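Local coordinates for phosphodiesterase (Candida albicans, PDB 6CPU), which is a mostly helical, metal-binding protein of the phosphodiesterase family whose model holds a zinc ion and a magnesium ion, at residues K18-D23 against I29-K34; E405-T410 against N445-V450; F289-G294 against K300-D305. All blocks are in the same frame, centred on the assembly; numbering follows the deposited sequence.

Interaction 1 (K18-D23 against I29-K34); sequences KYYKFD and ICHLFK
With its CG set anti to the backbone N (chi1 175°), H31 sends its imidazole out from helix 25-34 to meet Y20 and F22, whose rings are both carried beside their own backbone nitrogens. Those two are alternate residues of an extended chain, Y20 in strand 16-21 and F22 just beyond it, so both face the same helix residue, and the three form an aromatic cluster. CE1 of H31 comes over one face of the Y20 phenol, near its rim, 3.6 Å from Y20 CE1. F22 brings its far end over a face of the imidazole, with F22 CZ 3.6 Å from H31 CG. The same F22 CZ rests 3.7 Å from H31 CB, so F22 packs on the root of the side chain while Y20 meets its outer carbon. The imidazole is inclined at 45° to the Y20 ring and 50° to the F22 ring, which makes both pairs oblique rather than stacked or T-shaped.

Histidine suits this place because it is flat enough to lie against two aromatics yet keeps a polar end: NE2 is hydrogen-bonded to E3 OE2, which would help fix the turn of the ring and probably draws it toward the protonated form.

Strand 16-21 is an outermost strand of a parallel four-stranded sheet and pairs with strand 2-6. Helix 25-34 belongs to the beta-alpha-beta crossover that passes strand 2-6 to reach strand 46-49; H31 and L32 pack on L5 of strand 2-6, while I29 and L32 meet L90 and I91 of helix 84-94.

Interaction 2 (E405-T410 against N445-V450); sequences EKSELT and NHDNTV
S407 and D447 face each other, the hydroxyl of one against the carboxylate of the other. S407 has OG anti to its backbone N (chi1 -179°), which aims the oxygen at the helix, and OG donates a hydrogen bond of 2.7 Å to D447 OD1. Arriving on the syn side, 26° out of the carboxylate plane, S407 OG also comes to a distance of 3.0 Å from D447 OD2. The serine oxygen is gripped a second time: L409 N donates to S407 OG over 3.0 Å, closing an ST turn. Serine fits because its single short hydroxyl can accept from the chain two residues on while donating its own hydrogen bond to the acid.

L409 and D447 run past each other in opposite directions. The leucine lies alongside the acid, with L409 CB 3.6 Å from D447 OD2 and L409 CD2 4.1 Å from D447 CB, so its hydrocarbon flanks the carboxylate that S407 binds.

D447 sits in the first turn of its helix, where a negative charge is probably stabilised by the helix dipole. That turn is capped by N445, the N-cap residue: its OD1 takes N448 N at 2.8 Å in an almost straight bond (172°). The N445 carbonyl oxygen also accepts twice, from T449 N and T449 OG1, which reach it from opposite faces of its plane.

Residues 405-410 end the loop between helix 396-400 and helix 411-421, whose first turn T410 caps through S413 N. I403 of the same connection touches both L409 and D447. On the helix side, H446 and V450 pack on Q338 of helix 336-348, and helix 446-462 runs on to the zinc ligand D462 at its far end.

Interaction 3 (F289-G294 against K300-D305); sequences FLIRLG and KQFVED
A Schellman motif with G294 at positive phi ends helix 276-292, and the last turn of that helix, through I291 and R292, holds F302 and E304 of the loop that follows. I291 is an apolar residue on the side facing the loop: its CG2 makes a CH-pi contact over one face of the F302 ring, 4.2 Å from the centroid and 20° off the ring normal. R292, with its chain stretched out, reaches further. F302 CZ lies over the centre of its guanidinium, 3.6 Å from R292 CZ, but the two planes are 57° apart, so the groups are not stacked. Arginine suits the spot because its hydrocarbon chain spans the gap and its end offers two donors to one acceptor, the backbone oxygen of E304. Y553 adds a cation-pi contact to the same guanidinium.

A kink about CB-CG (chi2 60°) turns the E304 carboxylate back into a salt bridge whose hydrogen bond, R292 NH1 to E304 OE2 at 3.3 Å, is weak; its OE1 pairs with K298. The firmer hold is on the main chain: R292 NH1 at 2.9 Å and R292 NH2 at 3.1 Å both donate to E304 O, from the same face of its carbonyl plane.

All three are surface contacts, and of the residues that touch in them I291 alone is buried. Interaction 1 belongs to the small parallel sheet near the N-terminus, its centre more than 40 Å from those of the other two, and joins a strand and the residue after it to a helix by aromatic packing without a hydrogen bond across. Interactions 2 and 3 lie in the helical phosphodiesterase part, centres 26 Å apart, and share neighbours: helix 446-462, which begins in interaction 2, is touched by F289 and L293, and helix 336-348 meets both. Each ties a loop to a helix end, by a neutral donor to an acid at the start in interaction 2, by a charged donor to a carbonyl at the finish in interaction 3.

Interaction 1 (K18-D23 against I29-K34)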
loop_
_atom_site.group_PDB
_atom_site.type_symbol
_atom_site.label_atom_id
_atom_site.label_comp_id
_atom_site.label_asym_id
_atom_site.label_seq_id
_atom_site.Cartn_x
_atom_site.Cartn_y
_atom_site.Cartn_z
ATOM N N LYS A 18 -9.933 -2.595 27.623
ATOM C CA LYS A 18 -8.876 -1.669 28.006
ATOM C C LYS A 18 -9.343 -0.246 27.729
ATOM O O LYS A 18 -9.996 0.017 26.706
ATOM C CB LYS A 18 -7.612 -1.992 27.230
ATOM C CG LYS A 18 -6.351 -1.333 27.743
ATOM C CD LYS A 18 -5.146 -1.917 27.027
ATOM C CE LYS A 18 -3.846 -1.373 27.575
ATOM N NZ LYS A 18 -2.681 -2.008 26.902
ATOM N N TYR A 19 -9.017 0.659 28.654
ATOM C CA TYR A 19 -9.507 2.027 28.642
ATOM C C TYR A 19 -8.291 2.949 28.618
ATOM O O TYR A 19 -7.380 2.781 29.434
ATOM C CB TYR A 19 -10.354 2.256 29.901
ATOM C CG TYR A 19 -11.071 3.592 30.007
ATOM C CD1 TYR A 19 -12.435 3.699 29.763
ATOM C CD2 TYR A 19 -10.390 4.745 30.389
ATOM C CE1 TYR A 19 -13.090 4.911 29.878
ATOM C CE2 TYR A 19 -11.039 5.959 30.502
ATOM C CZ TYR A 19 -12.385 6.036 30.249
ATOM O OH TYR A 19 -13.013 7.247 30.365
ATOM N N TYR A 20 -8.269 3.893 27.678
ATOM C CA TYR A 20 -7.212 4.913 27.574
ATOM C C TYR A 20 -7.867 6.254 27.761
ATOM O O TYR A 20 -8.832 6.571 27.072
ATOM C CB TYR A 20 -6.525 4.904 26.197
ATOM C CG TYR A 20 -5.687 3.695 25.874
ATOM C CD1 TYR A 20 -4.292 3.783 25.807
ATOM C CD2 TYR A 20 -6.275 2.467 25.597
ATOM C CE1 TYR A 20 -3.519 2.681 25.488
ATOM C CE2 TYR A 20 -5.506 1.366 25.265
ATOM C CZ TYR A 20 -4.130 1.477 25.220
ATOM O OH TYR A 20 -3.374 0.370 24.908
ATOM N N LYS A 21 -7.370 7.036 28.708
ATOM C CA LYS A 21 -7.872 8.373 28.926
ATOM C C LYS A 21 -6.853 9.318 28.329
ATOM O O LYS A 21 -5.692 9.290 28.704
ATOM C CB LYS A 21 -8.077 8.646 30.430
ATOM C CG LYS A 21 -8.426 10.084 30.777
ATOM C CD LYS A 21 -9.826 10.457 30.324
ATOM C CE LYS A 21 -9.987 11.961 30.255
ATOM N NZ LYS A 21 -9.687 12.581 31.573
ATOM N N PHE A 22 -7.288 10.145 27.394
ATOM C CA PHE A 22 -6.401 11.088 26.744
ATOM C C PHE A 22 -6.694 12.491 27.243
ATOM O O PHE A 22 -7.855 12.865 27.412
ATOM C CB PHE A 22 -6.537 10.996 25.218
ATOM C CG PHE A 22 -6.020 9.708 24.673
ATOM C CD1 PHE A 22 -4.657 9.521 24.504
ATOM C CD2 PHE A 22 -6.885 8.654 24.411
ATOM C CE1 PHE A 22 -4.162 8.309 24.042
ATOM C CE2 PHE A 22 -6.394 7.444 23.954
ATOM C CZ PHE A 22 -5.036 7.276 23.763
ATOM N N ASP A 23 -5.632 13.248 27.481
ATOM C CA ASP A 23 -5.759 14.632 27.914
ATOM C C ASP A 23 -6.145 15.543 26.761
ATOM O O ASP A 23 -6.768 16.585 26.978
ATOM C CB ASP A 23 -4.464 15.125 28.589
ATOM C CG ASP A 23 -3.262 15.117 27.659
ATOM O OD1 ASP A 23 -3.251 14.357 26.661
ATOM O OD2 ASP A 23 -2.305 15.877 27.928
ATOM N N ILE A 29 -5.497 11.160 18.577
ATOM C CA ILE A 29 -5.212 10.984 17.138
ATOM C C ILE A 29 -3.859 10.289 16.925
ATOM O O ILE A 29 -3.749 9.374 16.105
ATOM C CB ILE A 29 -5.264 12.325 16.379
ATOM C CG1 ILE A 29 -6.711 12.822 16.291
ATOM C CG2 ILE A 29 -4.726 12.184 14.967
ATOM C CD1 ILE A 29 -6.835 14.270 15.841
ATOM N N CYS A 30 -2.847 10.689 17.691
ATOM C CA CYS A 30 -1.518 10.094 17.544
ATOM C C CYS A 30 -1.532 8.611 17.899
ATOM O O CYS A 30 -0.869 7.810 17.246
ATOM C CB CYS A 30 -0.494 10.832 18.384
ATOM S SG CYS A 30 -0.120 12.471 17.742
ATOM N N HIS A 31 -2.289 8.251 18.928
ATOM C CA HIS A 31 -2.495 6.848 19.297
ATOM C C HIS A 31 -3.088 6.066 18.120
ATOM O O HIS A 31 -2.655 4.943 17.835
ATOM C CB HIS A 31 -3.421 6.800 20.515
ATOM C CG HIS A 31 -3.831 5.429 20.939
ATOM N ND1 HIS A 31 -3.011 4.599 21.671
ATOM C CD2 HIS A 31 -4.997 4.764 20.785
ATOM C CE1 HIS A 31 -3.650 3.473 21.935
ATOM N NE2 HIS A 31 -4.855 3.546 21.404
ATOM N N LEU A 32 -4.075 6.665 17.445
ATOM C CA LEU A 32 -4.731 6.018 16.312
ATOM C C LEU A 32 -3.787 5.867 15.129
ATOM O O LEU A 32 -3.789 4.821 14.505
ATOM C CB LEU A 32 -5.986 6.785 15.889
ATOM C CG LEU A 32 -7.107 6.819 16.918
ATOM C CD1 LEU A 32 -8.209 7.687 16.365
ATOM C CD2 LEU A 32 -7.628 5.428 17.239
ATOM N N PHE A 33 -2.993 6.902 14.815
ATOM C CA PHE A 33 -2.038 6.823 13.680
ATOM C C PHE A 33 -1.045 5.671 13.851
ATOM O O PHE A 33 -0.647 5.051 12.861
ATOM C CB PHE A 33 -1.267 8.130 13.477
ATOM C CG PHE A 33 -1.971 9.145 12.606
ATOM C CD1 PHE A 33 -2.370 8.836 11.310
ATOM C CD2 PHE A 33 -2.193 10.438 13.073
ATOM C CE1 PHE A 33 -3.003 9.780 10.518
ATOM C CE2 PHE A 33 -2.808 11.379 12.280
ATOM C CZ PHE A 33 -3.214 11.060 11.003
ATOM N N LYS A 34 -0.650 5.391 15.096
ATOM C CA LYS A 34 0.357 4.370 15.381
ATOM C C LYS A 34 -0.153 2.939 15.243
ATOM O O LYS A 34 0.651 2.009 15.148
ATOM C CB LYS A 34 0.963 4.584 16.775
ATOM C CG LYS A 34 1.935 5.750 16.795
ATOM C CD LYS A 34 2.763 5.821 18.063
ATOM C CE LYS A 34 1.967 6.369 19.220
ATOM N NZ LYS A 34 2.887 6.760 20.330
#

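Interaction 2 (E405-T410 against N445-V450)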
loop_
_atom_site.group_PDB
_atom_site.type_symbol
_atom_site.label_atom_id
_atom_site.label_comp_id
_atom_site.label_asym_id
_atom_site.label_seq_id
_atom_site.Cartn_x
_atom_site.Cartn_y
_atom_site.Cartn_z
ATOM N N GLU A 405 4.157 20.970 -20.172
ATOM C CA GLU A 405 3.497 22.271 -20.333
ATOM C C GLU A 405 2.498 22.278 -21.497
ATOM O O GLU A 405 1.453 22.916 -21.405
ATOM C CB GLU A 405 4.524 23.395 -20.520
ATOM C CG GLU A 405 5.321 23.709 -19.265
ATOM C CD GLU A 405 6.063 25.035 -19.345
ATOM O OE1 GLU A 405 6.471 25.439 -20.458
ATOM O OE2 GLU A 405 6.241 25.675 -18.285
ATOM N N LYS A 406 2.820 21.558 -22.572
ATOM C CA LYS A 406 1.987 21.524 -23.777
ATOM C C LYS A 406 0.775 20.590 -23.646
ATOM O O LYS A 406 -0.311 20.897 -24.141
ATOM C CB LYS A 406 2.830 21.085 -24.979
ATOM C CG LYS A 406 2.219 21.453 -26.323
ATOM C CD LYS A 406 2.712 20.553 -27.447
ATOM C CE LYS A 406 1.988 20.864 -28.751
ATOM N NZ LYS A 406 2.172 19.792 -29.765
ATOM N N SER A 407 0.975 19.452 -22.986
ATOM C CA SER A 407 -0.035 18.400 -22.907
ATOM C C SER A 407 -1.211 18.773 -22.011
ATOM O O SER A 407 -1.074 19.557 -21.077
ATOM C CB SER A 407 0.604 17.106 -22.395
ATOM O OG SER A 407 -0.341 16.057 -22.334
ATOM N N GLU A 408 -2.372 18.203 -22.313
ATOM C CA GLU A 408 -3.532 18.330 -21.439
ATOM C C GLU A 408 -3.778 17.055 -20.623
ATOM O O GLU A 408 -4.674 17.036 -19.797
ATOM C CB GLU A 408 -4.770 18.732 -22.242
ATOM C CG GLU A 408 -4.709 20.180 -22.717
ATOM C CD GLU A 408 -5.942 20.623 -23.482
ATOM O OE1 GLU A 408 -6.808 19.772 -23.784
ATOM O OE2 GLU A 408 -6.043 21.832 -23.789
ATOM N N LEU A 409 -2.976 16.011 -20.843
ATOM C CA LEU A 409 -3.037 14.804 -20.011
ATOM C C LEU A 409 -2.543 15.114 -18.597
ATOM O O LEU A 409 -1.394 15.530 -18.403
ATOM C CB LEU A 409 -2.200 13.664 -20.604
ATOM C CG LEU A 409 -2.295 12.316 -19.868
ATOM C CD1 LEU A 409 -3.693 11.732 -19.992
ATOM C CD2 LEU A 409 -1.262 11.320 -20.376
ATOM N N THR A 410 -3.416 14.901 -17.617
ATOM C CA THR A 410 -3.109 15.220 -16.225
ATOM C C THR A 410 -2.392 14.072 -15.536
ATOM O O THR A 410 -2.436 12.926 -15.979
ATOM C CB THR A 410 -4.387 15.520 -15.416
ATOM O OG1 THR A 410 -5.222 14.354 -15.403
ATOM C CG2 THR A 410 -5.155 16.701 -16.020
ATOM N N ASN A 445 1.396 8.992 -30.158
ATOM C CA ASN A 445 1.724 10.367 -29.765
ATOM C C ASN A 445 2.483 10.379 -28.426
ATOM O O ASN A 445 2.714 9.321 -27.828
ATOM C CB ASN A 445 0.468 11.263 -29.726
ATOM C CG ASN A 445 -0.547 10.843 -28.665
ATOM O OD1 ASN A 445 -0.208 10.232 -27.652
ATOM N ND2 ASN A 445 -1.804 11.187 -28.895
ATOM N N HIS A 446 2.877 11.563 -27.967
ATOM C CA HIS A 446 3.684 11.679 -26.755
ATOM C C HIS A 446 2.913 11.203 -25.512
ATOM O O HIS A 446 3.431 10.409 -24.730
ATOM C CB HIS A 446 4.184 13.113 -26.564
ATOM C CG HIS A 446 5.135 13.262 -25.419
ATOM N ND1 HIS A 446 6.269 12.490 -25.294
ATOM C CD2 HIS A 446 5.119 14.082 -24.344
ATOM C CE1 HIS A 446 6.913 12.829 -24.193
ATOM N NE2 HIS A 446 6.235 13.793 -23.597
ATOM N N ASP A 447 1.676 11.676 -25.353
ATOM C CA ASP A 447 0.824 11.285 -24.220
ATOM C C ASP A 447 0.717 9.763 -24.080
ATOM O O ASP A 447 0.993 9.216 -23.008
ATOM C CB ASP A 447 -0.573 11.903 -24.350
ATOM C CG ASP A 447 -0.587 13.403 -24.072
ATOM O OD1 ASP A 447 0.486 13.988 -23.794
ATOM O OD2 ASP A 447 -1.683 14.006 -24.122
ATOM N N ASN A 448 0.344 9.077 -25.158
ATOM C CA ASN A 448 0.204 7.614 -25.117
ATOM C C ASN A 448 1.535 6.866 -24.993
ATOM O O ASN A 448 1.567 5.720 -24.543
ATOM C CB ASN A 448 -0.590 7.101 -26.323
ATOM C CG ASN A 448 -2.033 7.565 -26.311
ATOM O OD1 ASN A 448 -2.632 7.751 -25.253
ATOM N ND2 ASN A 448 -2.601 7.755 -27.493
ATOM N N THR A 449 2.629 7.513 -25.386
ATOM C CA THR A 449 3.972 6.967 -25.177
ATOM C C THR A 449 4.361 7.023 -23.694
ATOM O O THR A 449 4.885 6.054 -23.150
ATOM C CB THR A 449 5.018 7.718 -26.035
ATOM O OG1 THR A 449 4.737 7.491 -27.423
ATOM C CG2 THR A 449 6.438 7.246 -25.732
ATOM N N VAL A 450 4.106 8.158 -23.056
ATOM C CA VAL A 450 4.329 8.301 -21.609
ATOM C C VAL A 450 3.497 7.252 -20.852
ATOM O O VAL A 450 4.023 6.546 -19.991
ATOM C CB VAL A 450 4.005 9.733 -21.125
ATOM C CG1 VAL A 450 3.950 9.818 -19.602
ATOM C CG2 VAL A 450 5.036 10.719 -21.663
#

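Interaction 3 (F289-G294 against K300-D305)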
loop_
_atom_site.group_PDB
_atom_site.type_symbol
_atom_site.label_atom_id
_atom_site.label_comp_id
_atom_site.label_asym_id
_atom_site.label_seq_id
_atom_site.Cartn_x
_atom_site.Cartn_y
_atom_site.Cartn_z
ATOM N N PHE A 289 14.433 1.293 -11.198
ATOM C CA PHE A 289 14.255 1.372 -12.653
ATOM C C PHE A 289 14.515 2.784 -13.159
ATOM O O PHE A 289 15.284 2.984 -14.103
ATOM C CB PHE A 289 12.846 0.934 -13.101
ATOM C CG PHE A 289 12.510 -0.517 -12.816
ATOM C CD1 PHE A 289 13.491 -1.458 -12.545
ATOM C CD2 PHE A 289 11.185 -0.937 -12.855
ATOM C CE1 PHE A 289 13.165 -2.782 -12.302
ATOM C CE2 PHE A 289 10.853 -2.259 -12.619
ATOM C CZ PHE A 289 11.837 -3.182 -12.336
ATOM N N LEU A 290 13.879 3.763 -12.526
ATOM C CA LEU A 290 13.991 5.151 -12.943
ATOM C C LEU A 290 15.412 5.720 -12.810
ATOM O O LEU A 290 15.829 6.538 -13.635
ATOM C CB LEU A 290 12.997 6.008 -12.167
ATOM C CG LEU A 290 11.527 5.749 -12.538
ATOM C CD1 LEU A 290 10.588 6.149 -11.403
ATOM C CD2 LEU A 290 11.166 6.483 -13.823
ATOM N N ILE A 291 16.149 5.298 -11.789
ATOM C CA ILE A 291 17.547 5.717 -11.654
ATOM C C ILE A 291 18.370 5.131 -12.799
ATOM O O ILE A 291 19.042 5.859 -13.524
ATOM C CB ILE A 291 18.151 5.319 -10.299
ATOM C CG1 ILE A 291 17.551 6.195 -9.192
ATOM C CG2 ILE A 291 19.673 5.475 -10.315
ATOM C CD1 ILE A 291 17.612 5.552 -7.833
ATOM N N ARG A 292 18.279 3.818 -12.974
ATOM C CA ARG A 292 19.050 3.133 -14.005
ATOM C C ARG A 292 18.669 3.558 -15.432
ATOM O O ARG A 292 19.453 3.368 -16.361
ATOM C CB ARG A 292 18.948 1.622 -13.818
ATOM C CG ARG A 292 19.599 1.147 -12.528
ATOM C CD ARG A 292 19.765 -0.358 -12.514
ATOM N NE ARG A 292 20.139 -0.881 -11.198
ATOM C CZ ARG A 292 21.371 -0.874 -10.689
ATOM N NH1 ARG A 292 22.391 -0.353 -11.363
ATOM N NH2 ARG A 292 21.581 -1.389 -9.482
ATOM N N LEU A 293 17.484 4.147 -15.595
ATOM C CA LEU A 293 17.051 4.747 -16.863
ATOM C C LEU A 293 17.482 6.203 -17.012
ATOM O O LEU A 293 17.220 6.824 -18.043
ATOM C CB LEU A 293 15.519 4.674 -16.983
ATOM C CG LEU A 293 14.957 3.287 -17.288
ATOM C CD1 LEU A 293 13.476 3.199 -16.928
ATOM C CD2 LEU A 293 15.178 2.947 -18.758
ATOM N N GLY A 294 18.105 6.764 -15.982
ATOM C CA GLY A 294 18.536 8.151 -16.019
ATOM C C GLY A 294 17.427 9.162 -15.820
ATOM O O GLY A 294 17.634 10.349 -16.057
ATOM N N LYS A 300 24.479 8.990 -3.315
ATOM C CA LYS A 300 25.655 8.449 -2.628
ATOM C C LYS A 300 25.416 7.053 -2.063
ATOM O O LYS A 300 26.327 6.222 -2.022
ATOM C CB LYS A 300 26.088 9.388 -1.502
ATOM C CG LYS A 300 27.415 9.015 -0.866
ATOM C CD LYS A 300 27.935 10.126 0.035
ATOM C CE LYS A 300 29.388 9.884 0.417
ATOM N NZ LYS A 300 29.796 10.739 1.563
ATOM N N GLN A 301 24.185 6.798 -1.621
ATOM C CA GLN A 301 23.841 5.550 -0.959
ATOM C C GLN A 301 23.343 4.467 -1.925
ATOM O O GLN A 301 22.932 3.391 -1.488
ATOM C CB GLN A 301 22.794 5.809 0.131
ATOM C CG GLN A 301 23.201 6.853 1.165
ATOM C CD GLN A 301 22.727 8.261 0.851
ATOM O OE1 GLN A 301 22.635 8.659 -0.308
ATOM N NE2 GLN A 301 22.428 9.029 1.891
ATOM N N PHE A 302 23.387 4.752 -3.224
ATOM C CA PHE A 302 22.952 3.814 -4.248
ATOM C C PHE A 302 24.013 2.735 -4.471
ATOM O O PHE A 302 25.202 3.046 -4.578
ATOM C CB PHE A 302 22.667 4.579 -5.542
ATOM C CG PHE A 302 22.156 3.721 -6.658
ATOM C CD1 PHE A 302 20.817 3.351 -6.708
ATOM C CD2 PHE A 302 23.007 3.289 -7.668
ATOM C CE1 PHE A 302 20.340 2.558 -7.742
ATOM C CE2 PHE A 302 22.533 2.498 -8.702
ATOM C CZ PHE A 302 21.198 2.132 -8.738
ATOM N N VAL A 303 23.583 1.473 -4.535
ATOM C CA VAL A 303 24.494 0.344 -4.712
ATOM C C VAL A 303 24.455 -0.096 -6.175
ATOM O O VAL A 303 23.485 -0.698 -6.635
ATOM C CB VAL A 303 24.140 -0.819 -3.769
ATOM C CG1 VAL A 303 25.055 -2.013 -4.007
ATOM C CG2 VAL A 303 24.228 -0.368 -2.316
ATOM N N GLU A 304 25.519 0.228 -6.902
ATOM C CA GLU A 304 25.549 0.066 -8.354
ATOM C C GLU A 304 25.254 -1.363 -8.827
ATOM O O GLU A 304 24.612 -1.543 -9.856
ATOM C CB GLU A 304 26.909 0.523 -8.898
ATOM C CG GLU A 304 27.008 0.552 -10.412
ATOM C CD GLU A 304 25.995 1.475 -11.055
ATOM O OE1 GLU A 304 25.862 2.630 -10.597
ATOM O OE2 GLU A 304 25.336 1.048 -12.029
ATOM N N ASP A 305 25.718 -2.358 -8.079
ATOM C CA ASP A 305 25.609 -3.758 -8.489
ATOM C C ASP A 305 24.317 -4.381 -7.960
ATOM O O ASP A 305 24.211 -4.675 -6.772
ATOM C CB ASP A 305 26.817 -4.545 -7.980
ATOM C CG ASP A 305 26.882 -5.969 -8.531
ATOM O OD1 ASP A 305 25.848 -6.526 -8.967
ATOM O OD2 ASP A 305 27.987 -6.545 -8.514
#